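PDB 3EDP: Lin2111 protein, which is of unknown function but, as a member of the GntR family with a UTRA domain, probably binds DNA and regulates transcription. Local coordinates for residues 102-107 against 153-158; 110-115 against 219-224; 127-132 against 138-143. One frame throughout, in Å; residues are numbered along the deposited sequence.

All three contacts lie in the region assigned to the UTRA family and meet on its six-stranded antiparallel sheet. Interaction 3 joins the neighbouring strands 124-134 and 137-146; interaction 1 fastens strand 99-108, outermost within this chain, to the loop before helix 163-167; interaction 2 sets helix 110-117 against strand 215-225. Their centres are about 12 to 16 Å apart. Along the chain, interaction 3 is nested inside the loops closed by the other two, whose segments alternate. Strands 99-108, 124-134, 137-146 and 215-225 are successive neighbours, so backbone hydrogen bonds link the strand halves of the contacts, while the loop and helix join through side chains. Asp-141 of interaction 3 is hydrogen-bonded to His-222 of 219-224.

Interaction 1 (102-107 against 153-158); sequences KDFYIR and LQAKDF
Phe-104 and Phe-158 meet in an edge-to-face pair: the far corner of the Phe-104 ring, CZ, comes over one face of the Phe-158 ring, near its rim, and stands 3.6 Å from Phe-158 CD2. The ring planes are inclined at 56° and the centroids are 5.0 Å apart. Phe-104 also turns its CE2 edge to Ala-155, whose CA lies 4.2 Å from Phe-104 CE2; a small methyl suits the position next to so broad a ring. Leu-153 CD2 packs on the opposite face of Phe-158, which is thereby held between an aromatic edge and a methyl group. With CG trans to the backbone N (chi1 -180°), the ring of Phe-104 extends from strand 99-108, an outermost strand within this chain of the six-stranded antiparallel sheet of the UTRA region, toward the loop that precedes helix 163-167. That loop carries a 3-10 turn, residues 155-157: backbone bonds from Asp-157 N to Gln-154 O and Phe-158 N to Ala-155 O form it, and Asp-157 OD2 adds a bond from Gln-154 N, 2.8 Å, through its anti lone pair. Farther out, Met-85 of helix 79-86 touches both phenylalanines, Pro-75 and Ile-128 pack on Phe-104, and Tyr-126 meets the Phe-158 ring.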
loop_
_atom_site.group_PDB
_atom_site.type_symbol
_atom_site.label_atom_id
_atom_site.label_comp_id
_atom_site.label_asym_id
_atom_site.label_seq_id
_atom_site.Cartn_x
_atom_site.Cartn_y
_atom_site.Cartn_z
ATOM N N LYS A 102 4.060 21.080 3.279
ATOM C CA LYS A 102 3.353 22.324 3.021
ATOM C C LYS A 102 2.476 22.710 4.205
ATOM O O LYS A 102 2.277 23.884 4.484
ATOM C CB LYS A 102 2.464 22.182 1.779
ATOM C CG LYS A 102 3.161 21.623 0.551
ATOM C CD LYS A 102 3.834 22.705 -0.273
ATOM C CE LYS A 102 5.261 22.940 0.167
ATOM N NZ LYS A 102 5.991 23.790 -0.813
ATOM N N ASP A 103 1.941 21.705 4.882
ATOM C CA ASP A 103 0.936 21.906 5.910
ATOM C C ASP A 103 0.990 20.764 6.912
ATOM O O ASP A 103 1.135 19.594 6.531
ATOM C CB ASP A 103 -0.460 21.930 5.284
ATOM C CG ASP A 103 -0.949 23.326 5.008
ATOM O OD1 ASP A 103 -0.741 24.205 5.872
ATOM O OD2 ASP A 103 -1.552 23.540 3.933
ATOM N N PHE A 104 0.857 21.110 8.189
ATOM C CA PHE A 104 0.736 20.122 9.248
ATOM C C PHE A 104 -0.073 20.755 10.375
ATOM O O PHE A 104 0.400 21.665 11.051
ATOM C CB PHE A 104 2.127 19.681 9.725
ATOM C CG PHE A 104 2.109 18.645 10.824
ATOM C CD1 PHE A 104 1.054 17.758 10.954
ATOM C CD2 PHE A 104 3.175 18.543 11.710
ATOM C CE1 PHE A 104 1.049 16.793 11.962
ATOM C CE2 PHE A 104 3.173 17.591 12.722
ATOM C CZ PHE A 104 2.111 16.711 12.845
ATOM N N TYR A 105 -1.303 20.297 10.567
ATOM C CA TYR A 105 -2.125 20.866 11.627
ATOM C C TYR A 105 -3.212 19.914 12.111
ATOM O O TYR A 105 -3.459 18.864 11.509
ATOM C CB TYR A 105 -2.742 22.200 11.184
ATOM C CG TYR A 105 -3.755 22.046 10.069
ATOM C CD1 TYR A 105 -5.116 22.132 10.324
ATOM C CD2 TYR A 105 -3.349 21.801 8.768
ATOM C CE1 TYR A 105 -6.044 21.990 9.310
ATOM C CE2 TYR A 105 -4.266 21.658 7.745
ATOM C CZ TYR A 105 -5.613 21.752 8.022
ATOM O OH TYR A 105 -6.534 21.613 7.008
ATOM N N ILE A 106 -3.838 20.291 13.222
ATOM C CA ILE A 106 -4.947 19.548 13.793
ATOM C C ILE A 106 -6.248 20.268 13.468
ATOM O O ILE A 106 -6.310 21.499 13.498
ATOM C CB ILE A 106 -4.805 19.461 15.315
ATOM C CG1 ILE A 106 -3.439 18.871 15.686
ATOM C CG2 ILE A 106 -5.958 18.678 15.917
ATOM C CD1 ILE A 106 -3.134 18.930 17.168
ATOM N N ARG A 107 -7.285 19.497 13.174
ATOM C CA ARG A 107 -8.583 20.036 12.802
ATOM C C ARG A 107 -9.648 19.015 13.190
ATOM O O ARG A 107 -9.337 17.852 13.450
ATOM C CB ARG A 107 -8.629 20.233 11.290
ATOM C CG ARG A 107 -8.199 18.955 10.543
ATOM C CD ARG A 107 -8.612 18.945 9.073
ATOM N NE ARG A 107 -9.994 18.505 8.901
ATOM C CZ ARG A 107 -10.634 18.495 7.734
ATOM N NH1 ARG A 107 -10.019 18.908 6.633
ATOM N NH2 ARG A 107 -11.895 18.076 7.666
ATOM N N LEU A 153 2.432 10.576 19.574
ATOM C CA LEU A 153 3.387 11.160 18.641
ATOM C C LEU A 153 3.575 12.659 18.875
ATOM O O LEU A 153 2.606 13.409 18.929
ATOM C CB LEU A 153 2.929 10.927 17.198
ATOM C CG LEU A 153 3.216 9.564 16.566
ATOM C CD1 LEU A 153 2.495 8.460 17.314
ATOM C CD2 LEU A 153 2.810 9.574 15.099
ATOM N N GLN A 154 4.824 13.088 19.015
ATOM C CA GLN A 154 5.144 14.512 18.965
ATOM C C GLN A 154 5.428 14.893 17.513
ATOM O O GLN A 154 5.494 14.018 16.646
ATOM C CB GLN A 154 6.346 14.830 19.851
ATOM C CG GLN A 154 6.138 14.416 21.298
ATOM C CD GLN A 154 7.394 14.545 22.132
ATOM O OE1 GLN A 154 8.285 15.339 21.820
ATOM N NE2 GLN A 154 7.472 13.763 23.205
ATOM N N ALA A 155 5.592 16.189 17.250
ATOM C CA ALA A 155 5.819 16.688 15.895
ATOM C C ALA A 155 6.945 15.950 15.165
ATOM O O ALA A 155 6.785 15.543 14.014
ATOM C CB ALA A 155 6.091 18.189 15.916
ATOM N N LYS A 156 8.076 15.780 15.843
ATOM C CA LYS A 156 9.251 15.150 15.252
ATOM C C LYS A 156 9.061 13.659 14.948
ATOM O O LYS A 156 9.886 13.051 14.269
ATOM C CB LYS A 156 10.462 15.339 16.165
ATOM C CG LYS A 156 10.216 14.938 17.604
ATOM C CD LYS A 156 11.322 15.469 18.512
ATOM C CE LYS A 156 10.999 15.252 19.983
ATOM N NZ LYS A 156 10.859 13.809 20.314
ATOM N N ASP A 157 7.986 13.069 15.466
ATOM C CA ASP A 157 7.714 11.659 15.228
ATOM C C ASP A 157 6.991 11.432 13.908
ATOM O O ASP A 157 6.929 10.309 13.421
ATOM C CB ASP A 157 6.898 11.080 16.384
ATOM C CG ASP A 157 7.665 11.084 17.691
ATOM O OD1 ASP A 157 8.834 10.639 17.679
ATOM O OD2 ASP A 157 7.111 11.560 18.709
ATOM N N PHE A 158 6.443 12.497 13.335
ATOM C CA PHE A 158 5.707 12.364 12.083
ATOM C C PHE A 158 6.657 12.351 10.890
ATOM O O PHE A 158 6.573 13.194 9.987
ATOM C CB PHE A 158 4.640 13.457 11.952
ATOM C CG PHE A 158 3.508 13.307 12.926
ATOM C CD1 PHE A 158 2.334 12.671 12.556
ATOM C CD2 PHE A 158 3.628 13.778 14.224
ATOM C CE1 PHE A 158 1.297 12.521 13.464
ATOM C CE2 PHE A 158 2.595 13.636 15.128
ATOM C CZ PHE A 158 1.431 13.004 14.751
#

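Interaction 2 (110-115 against 219-224); sequences GKFYAE and IQYHYE
This is a largely aromatic contact between helix 110-117 and strand 215-225 of the central sheet, in the UTRA region. The segment axes approach to 12.1 Å, a gap that long side chains must bridge, and two tyrosines and a phenylalanine have the reach. Tyr-113 and Tyr-221 come from opposite directions and meet edge to edge: Tyr-113 OH lies 3.6 Å from Tyr-221 CE2, and Tyr-113 CE1 is 3.7 Å from Tyr-221 OH. Each hydroxyl thus passes alongside the other ring near its plane, in van der Waals contact. Phe-112 offers its own edge to the same hydroxyl, with CE2 3.3 Å from Tyr-221 OH; a chi1 of 180° turns this ring away from its own backbone N and out to the strand. Two aromatic edges of the helix therefore converge on Tyr-221 OH. Ile-219, two residues earlier on the same side of the strand, sets its CD1 methyl 3.9 Å from Tyr-113 CD1, an apolar branched side chain suited to the buried flank of the ring. Tyr-113 OH is hydrogen-bonded to a glycerol, probably from crystallisation. Ile-144 of strand 137-146 also packs on Tyr-113, Ile-116 and Phe-117 of the helix reach Ile-219, and Lys-204 and Ser-206 of strand 201-211 border Tyr-221.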
loop_
_atom_site.group_PDB
_atom_site.type_symbol
_atom_site.label_atom_id
_atom_site.label_comp_id
_atom_site.label_asym_id
_atom_site.label_seq_id
_atom_site.Cartn_x
_atom_site.Cartn_y
_atom_site.Cartn_z
ATOM N N GLY A 110 -14.843 16.416 10.829
ATOM C CA GLY A 110 -15.940 16.780 9.945
ATOM C C GLY A 110 -16.712 15.551 9.488
ATOM O O GLY A 110 -16.286 14.419 9.726
ATOM N N LYS A 111 -17.840 15.772 8.821
ATOM C CA LYS A 111 -18.724 14.685 8.396
ATOM C C LYS A 111 -18.056 13.626 7.526
ATOM O O LYS A 111 -18.211 12.431 7.765
ATOM C CB LYS A 111 -19.950 15.241 7.663
ATOM C CG LYS A 111 -21.204 15.306 8.519
ATOM C CD LYS A 111 -21.007 16.203 9.729
ATOM C CE LYS A 111 -21.806 15.693 10.913
ATOM N NZ LYS A 111 -21.339 14.335 11.308
ATOM N N PHE A 112 -17.326 14.071 6.510
ATOM C CA PHE A 112 -16.753 13.163 5.527
ATOM C C PHE A 112 -15.756 12.176 6.131
ATOM O O PHE A 112 -15.838 10.978 5.876
ATOM C CB PHE A 112 -16.108 13.944 4.381
ATOM C CG PHE A 112 -15.488 13.071 3.334
ATOM C CD1 PHE A 112 -16.282 12.332 2.472
ATOM C CD2 PHE A 112 -14.112 12.979 3.215
ATOM C CE1 PHE A 112 -15.714 11.518 1.508
ATOM C CE2 PHE A 112 -13.538 12.170 2.251
ATOM C CZ PHE A 112 -14.341 11.437 1.396
ATOM N N TYR A 113 -14.821 12.675 6.934
ATOM C CA TYR A 113 -13.822 11.811 7.562
ATOM C C TYR A 113 -14.390 11.022 8.738
ATOM O O TYR A 113 -14.011 9.874 8.953
ATOM C CB TYR A 113 -12.596 12.611 8.012
ATOM C CG TYR A 113 -11.782 13.157 6.865
ATOM C CD1 TYR A 113 -11.421 12.350 5.795
ATOM C CD2 TYR A 113 -11.359 14.475 6.860
ATOM C CE1 TYR A 113 -10.677 12.851 4.744
ATOM C CE2 TYR A 113 -10.615 14.983 5.815
ATOM C CZ TYR A 113 -10.276 14.167 4.758
ATOM O OH TYR A 113 -9.529 14.679 3.720
ATOM N N ALA A 114 -15.286 11.644 9.503
ATOM C CA ALA A 114 -15.927 10.971 10.628
ATOM C C ALA A 114 -16.625 9.702 10.157
ATOM O O ALA A 114 -16.601 8.677 10.835
ATOM C CB ALA A 114 -16.922 11.895 11.308
ATOM N N GLU A 115 -17.243 9.779 8.984
ATOM C CA GLU A 115 -17.958 8.646 8.417
ATOM C C GLU A 115 -16.999 7.541 7.964
ATOM O O GLU A 115 -17.282 6.355 8.142
ATOM C CB GLU A 115 -18.854 9.110 7.263
ATOM C CG GLU A 115 -19.291 8.004 6.320
ATOM C CD GLU A 115 -18.301 7.782 5.190
ATOM O OE1 GLU A 115 -17.710 8.779 4.713
ATOM O OE2 GLU A 115 -18.117 6.616 4.777
ATOM N N ILE A 219 -5.805 7.650 6.384
ATOM C CA ILE A 219 -6.194 7.875 5.000
ATOM C C ILE A 219 -5.115 8.667 4.294
ATOM O O ILE A 219 -4.564 9.619 4.860
ATOM C CB ILE A 219 -7.492 8.694 4.901
ATOM C CG1 ILE A 219 -8.650 7.953 5.560
ATOM C CG2 ILE A 219 -7.812 8.991 3.444
ATOM C CD1 ILE A 219 -9.872 8.813 5.739
ATOM N N GLN A 220 -4.831 8.288 3.054
ATOM C CA GLN A 220 -3.897 9.032 2.210
ATOM C C GLN A 220 -4.489 9.289 0.833
ATOM O O GLN A 220 -5.127 8.414 0.247
ATOM C CB GLN A 220 -2.595 8.259 2.052
ATOM C CG GLN A 220 -1.544 8.963 1.198
ATOM C CD GLN A 220 -0.226 8.192 1.192
ATOM O OE1 GLN A 220 -0.201 7.004 1.499
ATOM N NE2 GLN A 220 0.869 8.871 0.870
ATOM N N TYR A 221 -4.292 10.502 0.330
ATOM C CA TYR A 221 -4.666 10.837 -1.033
ATOM C C TYR A 221 -3.397 11.253 -1.736
ATOM O O TYR A 221 -2.670 12.114 -1.253
ATOM C CB TYR A 221 -5.684 11.979 -1.077
ATOM C CG TYR A 221 -6.967 11.685 -0.348
ATOM C CD1 TYR A 221 -7.883 10.771 -0.856
ATOM C CD2 TYR A 221 -7.265 12.315 0.854
ATOM C CE1 TYR A 221 -9.066 10.495 -0.186
ATOM C CE2 TYR A 221 -8.444 12.051 1.526
ATOM C CZ TYR A 221 -9.343 11.143 0.998
ATOM O OH TYR A 221 -10.514 10.877 1.666
ATOM N N HIS A 222 -3.118 10.612 -2.864
ATOM C CA HIS A 222 -1.927 10.913 -3.640
ATOM C C HIS A 222 -2.358 11.344 -5.038
ATOM O O HIS A 222 -3.213 10.706 -5.655
ATOM C CB HIS A 222 -1.019 9.679 -3.697
ATOM C CG HIS A 222 0.122 9.814 -4.656
ATOM N ND1 HIS A 222 1.266 10.525 -4.357
ATOM C CD2 HIS A 222 0.300 9.327 -5.907
ATOM C CE1 HIS A 222 2.098 10.472 -5.382
ATOM N NE2 HIS A 222 1.536 9.752 -6.337
ATOM N N TYR A 223 -1.776 12.430 -5.529
ATOM C CA TYR A 223 -2.174 12.995 -6.818
ATOM C C TYR A 223 -0.989 13.064 -7.763
ATOM O O TYR A 223 0.106 13.478 -7.363
ATOM C CB TYR A 223 -2.724 14.414 -6.640
ATOM C CG TYR A 223 -3.934 14.524 -5.739
ATOM C CD1 TYR A 223 -5.220 14.492 -6.265
ATOM C CD2 TYR A 223 -3.789 14.672 -4.364
ATOM C CE1 TYR A 223 -6.326 14.604 -5.449
ATOM C CE2 TYR A 223 -4.890 14.778 -3.539
ATOM C CZ TYR A 223 -6.155 14.744 -4.087
ATOM O OH TYR A 223 -7.256 14.856 -3.276
ATOM N N GLU A 224 -1.215 12.682 -9.019
ATOM C CA GLU A 224 -0.187 12.774 -10.050
ATOM C C GLU A 224 -0.788 13.286 -11.346
ATOM O O GLU A 224 -1.924 12.956 -11.692
ATOM C CB GLU A 224 0.433 11.406 -10.342
ATOM C CG GLU A 224 1.287 10.835 -9.236
ATOM C CD GLU A 224 1.850 9.457 -9.585
ATOM O OE1 GLU A 224 1.709 9.016 -10.752
ATOM O OE2 GLU A 224 2.439 8.818 -8.692
#

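Interaction 3 (127-132 against 138-143); sequences SIKFVQ and ATLDRL
Strands 124-134 and 137-146 form a beta hairpin, two inner strands of the six-stranded antiparallel sheet of the UTRA region. The hydrogen-bonded pairs Ile-128 with Leu-143, Phe-130 with Asp-141 and Gln-132 with Thr-139 alternate with the non-hydrogen-bonded pairs Lys-129 with Arg-142 and Val-131 with Leu-140. Each hydrogen-bonded pair is joined twice; the shortest links include Asp-141 N to Phe-130 O, 2.8 Å and nearly straight at 174°.

On one face, the Phe-130 ring lies over Asp-141. The CG of Phe-130 sits between the backbone N and the carbonyl carbon (chi1 66°), which brings the ring back across the neighbouring strand. Asp-141 CB makes a CH-pi contact with one ring face, 3.5 Å from the centroid, and the carboxylate plane is almost parallel to the ring. A flat aromatic suits this place, since it can cover the aspartate stem while Asp-141 OD2 is hydrogen-bonded to His-222 ND1 and OD1 has a weak hydrogen bond with Gln-220 NE2. The same ring reaches Leu-143, with Phe-130 CE2 3.6 Å from its CD1.

The other face carries two basic side chains pointing the same way. Lys-129 NZ comes to the guanidinium edge of Arg-142, 3.0 Å from its NE. Both are donors and no hydrogen bond joins them; each side chain forms a salt bridge with Glu-189 OE1, whose charge probably offsets the two positive ones. Leu-140 CD1 fills the space beside them, 3.6 Å from both Lys-129 CG and Val-131 CG2.

Strand 99-108 flanks the hairpin along 124-134 and strand 215-225 along 137-146, while helix 188-194, which supplies Glu-189, packs Asn-193 and Met-194 against Leu-140.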
loop_
_atom_site.group_PDB
_atom_site.type_symbol
_atom_site.label_atom_id
_atom_site.label_comp_id
_atom_site.label_asym_id
_atom_site.label_seq_id
_atom_site.Cartn_x
_atom_site.Cartn_y
_atom_site.Cartn_z
ATOM N N SER A 127 -3.711 16.616 9.918
ATOM C CA SER A 127 -3.743 16.760 8.479
ATOM C C SER A 127 -2.351 17.149 8.033
ATOM O O SER A 127 -1.806 18.158 8.481
ATOM C CB SER A 127 -4.748 17.832 8.067
ATOM O OG SER A 127 -4.784 17.962 6.660
ATOM N N ILE A 128 -1.765 16.326 7.175
ATOM C CA ILE A 128 -0.428 16.584 6.672
ATOM C C ILE A 128 -0.488 16.701 5.162
ATOM O O ILE A 128 -1.123 15.889 4.491
ATOM C CB ILE A 128 0.547 15.454 7.061
ATOM C CG1 ILE A 128 0.673 15.369 8.582
ATOM C CG2 ILE A 128 1.909 15.685 6.431
ATOM C CD1 ILE A 128 1.360 14.114 9.075
ATOM N N LYS A 129 0.154 17.727 4.628
ATOM C CA LYS A 129 0.243 17.878 3.191
ATOM C C LYS A 129 1.706 17.989 2.795
ATOM O O LYS A 129 2.451 18.791 3.368
ATOM C CB LYS A 129 -0.520 19.122 2.742
ATOM C CG LYS A 129 -0.697 19.226 1.232
ATOM C CD LYS A 129 -1.380 20.529 0.845
ATOM C CE LYS A 129 -2.515 20.875 1.805
ATOM N NZ LYS A 129 -3.519 19.774 1.951
ATOM N N PHE A 130 2.125 17.176 1.830
ATOM C CA PHE A 130 3.473 17.304 1.281
ATOM C C PHE A 130 3.559 17.120 -0.234
ATOM O O PHE A 130 2.669 16.558 -0.867
ATOM C CB PHE A 130 4.478 16.395 2.000
ATOM C CG PHE A 130 4.241 14.924 1.801
ATOM C CD1 PHE A 130 4.758 14.266 0.696
ATOM C CD2 PHE A 130 3.535 14.188 2.740
ATOM C CE1 PHE A 130 4.552 12.910 0.517
ATOM C CE2 PHE A 130 3.333 12.831 2.572
ATOM C CZ PHE A 130 3.839 12.192 1.456
ATOM N N VAL A 131 4.651 17.619 -0.797
ATOM C CA VAL A 131 4.847 17.668 -2.234
ATOM C C VAL A 131 6.199 17.049 -2.540
ATOM O O VAL A 131 7.120 17.097 -1.723
ATOM C CB VAL A 131 4.798 19.128 -2.753
ATOM C CG1 VAL A 131 5.583 19.272 -4.044
ATOM C CG2 VAL A 131 3.355 19.589 -2.938
ATOM N N GLN A 132 6.315 16.457 -3.716
ATOM C CA GLN A 132 7.507 15.714 -4.074
ATOM C C GLN A 132 7.743 15.883 -5.567
ATOM O O GLN A 132 6.822 15.698 -6.362
ATOM C CB GLN A 132 7.275 14.245 -3.743
ATOM C CG GLN A 132 8.504 13.379 -3.688
ATOM C CD GLN A 132 8.160 11.968 -3.258
ATOM O OE1 GLN A 132 7.003 11.668 -2.946
ATOM N NE2 GLN A 132 9.158 11.094 -3.237
ATOM N N ALA A 138 5.585 17.486 -10.246
ATOM C CA ALA A 138 5.367 17.399 -8.813
ATOM C C ALA A 138 4.118 16.590 -8.465
ATOM O O ALA A 138 3.081 16.688 -9.124
ATOM C CB ALA A 138 5.289 18.800 -8.208
ATOM N N THR A 139 4.233 15.780 -7.424
ATOM C CA THR A 139 3.090 15.070 -6.887
ATOM C C THR A 139 2.690 15.690 -5.557
ATOM O O THR A 139 3.483 16.378 -4.906
ATOM C CB THR A 139 3.398 13.588 -6.676
ATOM O OG1 THR A 139 4.426 13.456 -5.689
ATOM C CG2 THR A 139 3.853 12.934 -7.998
ATOM N N LEU A 140 1.456 15.436 -5.151
ATOM C CA LEU A 140 0.934 16.010 -3.925
ATOM C C LEU A 140 0.309 14.911 -3.079
ATOM O O LEU A 140 -0.480 14.105 -3.573
ATOM C CB LEU A 140 -0.106 17.083 -4.255
ATOM C CG LEU A 140 -0.909 17.643 -3.086
ATOM C CD1 LEU A 140 -0.013 18.507 -2.227
ATOM C CD2 LEU A 140 -2.080 18.458 -3.608
ATOM N N ASP A 141 0.674 14.871 -1.806
ATOM C CA ASP A 141 0.107 13.891 -0.893
ATOM C C ASP A 141 -0.608 14.569 0.251
ATOM O O ASP A 141 -0.144 15.579 0.776
ATOM C CB ASP A 141 1.184 12.953 -0.339
ATOM C CG ASP A 141 1.521 11.833 -1.297
ATOM O OD1 ASP A 141 1.152 10.675 -1.008
ATOM O OD2 ASP A 141 2.134 12.109 -2.349
ATOM N N ARG A 142 -1.750 14.009 0.628
ATOM C CA ARG A 142 -2.436 14.440 1.830
ATOM C C ARG A 142 -2.719 13.225 2.709
ATOM O O ARG A 142 -3.245 12.211 2.239
ATOM C CB ARG A 142 -3.714 15.211 1.491
ATOM C CG ARG A 142 -4.761 15.195 2.596
ATOM C CD ARG A 142 -5.365 16.578 2.841
ATOM N NE ARG A 142 -5.398 17.416 1.643
ATOM C CZ ARG A 142 -6.137 17.168 0.563
ATOM N NH1 ARG A 142 -6.902 16.081 0.506
ATOM N NH2 ARG A 142 -6.093 17.998 -0.473
ATOM N N LEU A 143 -2.332 13.336 3.975
ATOM C CA LEU A 143 -2.512 12.285 4.973
ATOM C C LEU A 143 -3.421 12.766 6.097
ATOM O O LEU A 143 -3.306 13.906 6.571
ATOM C CB LEU A 143 -1.172 11.932 5.605
ATOM C CG LEU A 143 -0.260 10.859 5.031
ATOM C CD1 LEU A 143 0.296 11.286 3.684
ATOM C CD2 LEU A 143 0.858 10.585 6.029
#